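Local structure of heterokaryon incompatibility protein S (Podospora anserina, 2WVO) at residues 23-28 with 47-52. The protein governs vegetative incompatibility between fungal colonies, triggering death of fused cells when it meets the prion form of its het-s counterpart. Numbering follows the deposited sequence.
Sequences ACFEYV and IAKVRL
Phe25 points toward helix 38-59, while the side chain of Lys49 leaves that helix and runs back along the ring. Lys49 CB lies over one face of the ring in a CH-pi contact, 3.9 Å from the centroid of the Phe25 ring and 13° off its normal. The lysine leaves its helix with CG anti to the backbone N (chi1 -168°) and stays extended from there. Lys49 CG therefore lies beside Phe25 CG and CD1, and Lys49 CD comes to 3.7 Å from Phe25 CB. The far end of the ring presses on the helix itself. Ala48 CB meets it obliquely, 3.9 Å from Phe25 CE2. Leu52 CD2 abuts the rim of the ring, almost level with it, 3.8 Å from Phe25 CE1.

Past the ring, the ammonium group of Lys49 reaches the carboxylate of Glu26. Lys49 NZ is 2.9 Å from Glu26 OE2, a salt bridge with a weak hydrogen bond. Glu26 OE1 is a little farther, 3.2 Å from Lys49 NZ. The Glu26 chain bends at chi2 (80°), which helps bring its carboxylate to the lysine. The ion pair probably offsets the cost of placing a lysine in a buried contact. Elsewhere, Phe25 makes an edge-to-face pair with Phe91, and Lys49 also touches Val22 and Val133. The contact thus packs the loop of two overlapping type I beta turns that leads from helix 14-23 to strand 28-30 against the middle of helix 38-59, close to the centre of the chain. It is core packing of the largely helical HeLo domain, with a buried phenylalanine ring and a lysine extended past it to a salt bridge.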
loop_
_atom_site.group_PDB
_atom_site.type_symbol
_atom_site.label_atom_id
_atom_site.label_comp_id
_atom_site.label_asym_id
_atom_site.label_seq_id
_atom_site.Cartn_x
_atom_site.Cartn_y
_atom_site.Cartn_z
ATOM N N ALA A 23 8.202 -2.457 -16.752
ATOM C CA ALA A 23 7.773 -3.688 -17.397
ATOM C C ALA A 23 6.559 -4.336 -16.701
ATOM O O ALA A 23 5.811 -5.079 -17.333
ATOM C CB ALA A 23 8.948 -4.669 -17.493
ATOM N N CYS A 24 6.378 -4.044 -15.411
ATOM C CA CYS A 24 5.212 -4.485 -14.631
ATOM C C CYS A 24 3.858 -4.076 -15.222
ATOM O O CYS A 24 2.847 -4.744 -14.983
ATOM C CB CYS A 24 5.290 -3.947 -13.204
ATOM S SG CYS A 24 6.325 -4.895 -12.099
ATOM N N PHE A 25 3.846 -2.986 -15.984
ATOM C CA PHE A 25 2.623 -2.451 -16.566
ATOM C C PHE A 25 2.134 -3.270 -17.770
ATOM O O PHE A 25 0.941 -3.300 -18.061
ATOM C CB PHE A 25 2.841 -1.006 -16.989
ATOM C CG PHE A 25 2.814 -0.010 -15.862
ATOM C CD1 PHE A 25 3.994 0.374 -15.222
ATOM C CD2 PHE A 25 1.617 0.592 -15.476
ATOM C CE1 PHE A 25 3.977 1.324 -14.198
ATOM C CE2 PHE A 25 1.584 1.546 -14.456
ATOM C CZ PHE A 25 2.767 1.915 -13.811
ATOM N N GLU A 26 3.059 -3.947 -18.438
ATOM C CA GLU A 26 2.797 -4.604 -19.716
ATOM C C GLU A 26 1.652 -5.612 -19.685
ATOM O O GLU A 26 0.764 -5.577 -20.544
ATOM C CB GLU A 26 4.060 -5.304 -20.217
ATOM C CG GLU A 26 4.308 -5.148 -21.706
ATOM C CD GLU A 26 4.937 -3.786 -22.062
ATOM O OE1 GLU A 26 4.454 -3.163 -23.042
ATOM O OE2 GLU A 26 5.905 -3.342 -21.369
ATOM N N TYR A 27 1.669 -6.511 -18.708
ATOM C CA TYR A 27 0.691 -7.587 -18.688
ATOM C C TYR A 27 -0.351 -7.477 -17.574
ATOM O O TYR A 27 -0.858 -8.485 -17.095
ATOM C CB TYR A 27 1.381 -8.962 -18.701
ATOM C CG TYR A 27 2.252 -9.179 -19.929
ATOM C CD1 TYR A 27 1.675 -9.416 -21.189
ATOM C CD2 TYR A 27 3.652 -9.127 -19.837
ATOM C CE1 TYR A 27 2.471 -9.591 -22.324
ATOM C CE2 TYR A 27 4.457 -9.302 -20.969
ATOM C CZ TYR A 27 3.855 -9.537 -22.207
ATOM O OH TYR A 27 4.640 -9.722 -23.328
ATOM N N VAL A 28 -0.683 -6.257 -17.165
ATOM C CA VAL A 28 -1.888 -6.104 -16.362
ATOM C C VAL A 28 -3.133 -5.978 -17.261
ATOM O O VAL A 28 -3.116 -5.284 -18.284
ATOM C CB VAL A 28 -1.779 -5.081 -15.166
ATOM C CG1 VAL A 28 -0.437 -4.369 -15.120
ATOM C CG2 VAL A 28 -2.967 -4.139 -15.105
ATOM N N ILE A 47 -0.521 6.190 -18.633
ATOM C CA ILE A 47 0.059 7.489 -18.267
ATOM C C ILE A 47 1.036 7.383 -17.085
ATOM O O ILE A 47 2.075 8.059 -17.070
ATOM C CB ILE A 47 -1.044 8.569 -18.023
ATOM C CG1 ILE A 47 -1.625 9.033 -19.359
ATOM C CG2 ILE A 47 -0.503 9.776 -17.253
ATOM C CD1 ILE A 47 -3.002 9.655 -19.243
ATOM N N ALA A 48 0.681 6.544 -16.109
ATOM C CA ALA A 48 1.531 6.241 -14.955
ATOM C C ALA A 48 2.854 5.642 -15.409
ATOM O O ALA A 48 3.913 5.995 -14.886
ATOM C CB ALA A 48 0.803 5.288 -13.975
ATOM N N LYS A 49 2.784 4.752 -16.397
ATOM C CA LYS A 49 3.960 4.169 -17.040
ATOM C C LYS A 49 4.825 5.216 -17.761
ATOM O O LYS A 49 6.053 5.252 -17.577
ATOM C CB LYS A 49 3.519 3.077 -18.017
ATOM C CG LYS A 49 4.638 2.193 -18.537
ATOM C CD LYS A 49 4.093 1.267 -19.619
ATOM C CE LYS A 49 5.100 0.210 -20.012
ATOM N NZ LYS A 49 4.464 -0.840 -20.862
ATOM N N VAL A 50 4.186 6.048 -18.589
ATOM C CA VAL A 50 4.868 7.122 -19.327
ATOM C C VAL A 50 5.616 8.068 -18.388
ATOM O O VAL A 50 6.729 8.499 -18.664
ATOM C CB VAL A 50 3.859 7.951 -20.190
ATOM C CG1 VAL A 50 4.473 9.282 -20.634
ATOM C CG2 VAL A 50 3.381 7.147 -21.384
ATOM N N ARG A 51 4.956 8.392 -17.288
ATOM C CA ARG A 51 5.465 9.224 -16.219
ATOM C C ARG A 51 6.798 8.670 -15.680
ATOM O O ARG A 51 7.791 9.381 -15.537
ATOM C CB ARG A 51 4.379 9.180 -15.151
ATOM C CG ARG A 51 4.385 10.221 -14.093
ATOM C CD ARG A 51 3.985 11.631 -14.541
ATOM N NE ARG A 51 4.825 12.503 -13.727
ATOM C CZ ARG A 51 4.554 12.852 -12.474
ATOM N NH1 ARG A 51 3.418 12.481 -11.902
ATOM N NH2 ARG A 51 5.415 13.599 -11.805
ATOM N N LEU A 52 6.798 7.381 -15.385
ATOM C CA LEU A 52 7.974 6.653 -14.931
ATOM C C LEU A 52 9.062 6.690 -16.018
ATOM O O LEU A 52 10.213 7.029 -15.735
ATOM C CB LEU A 52 7.554 5.223 -14.597
ATOM C CG LEU A 52 8.031 4.386 -13.408
ATOM C CD1 LEU A 52 8.492 5.200 -12.182
ATOM C CD2 LEU A 52 6.920 3.369 -13.043
#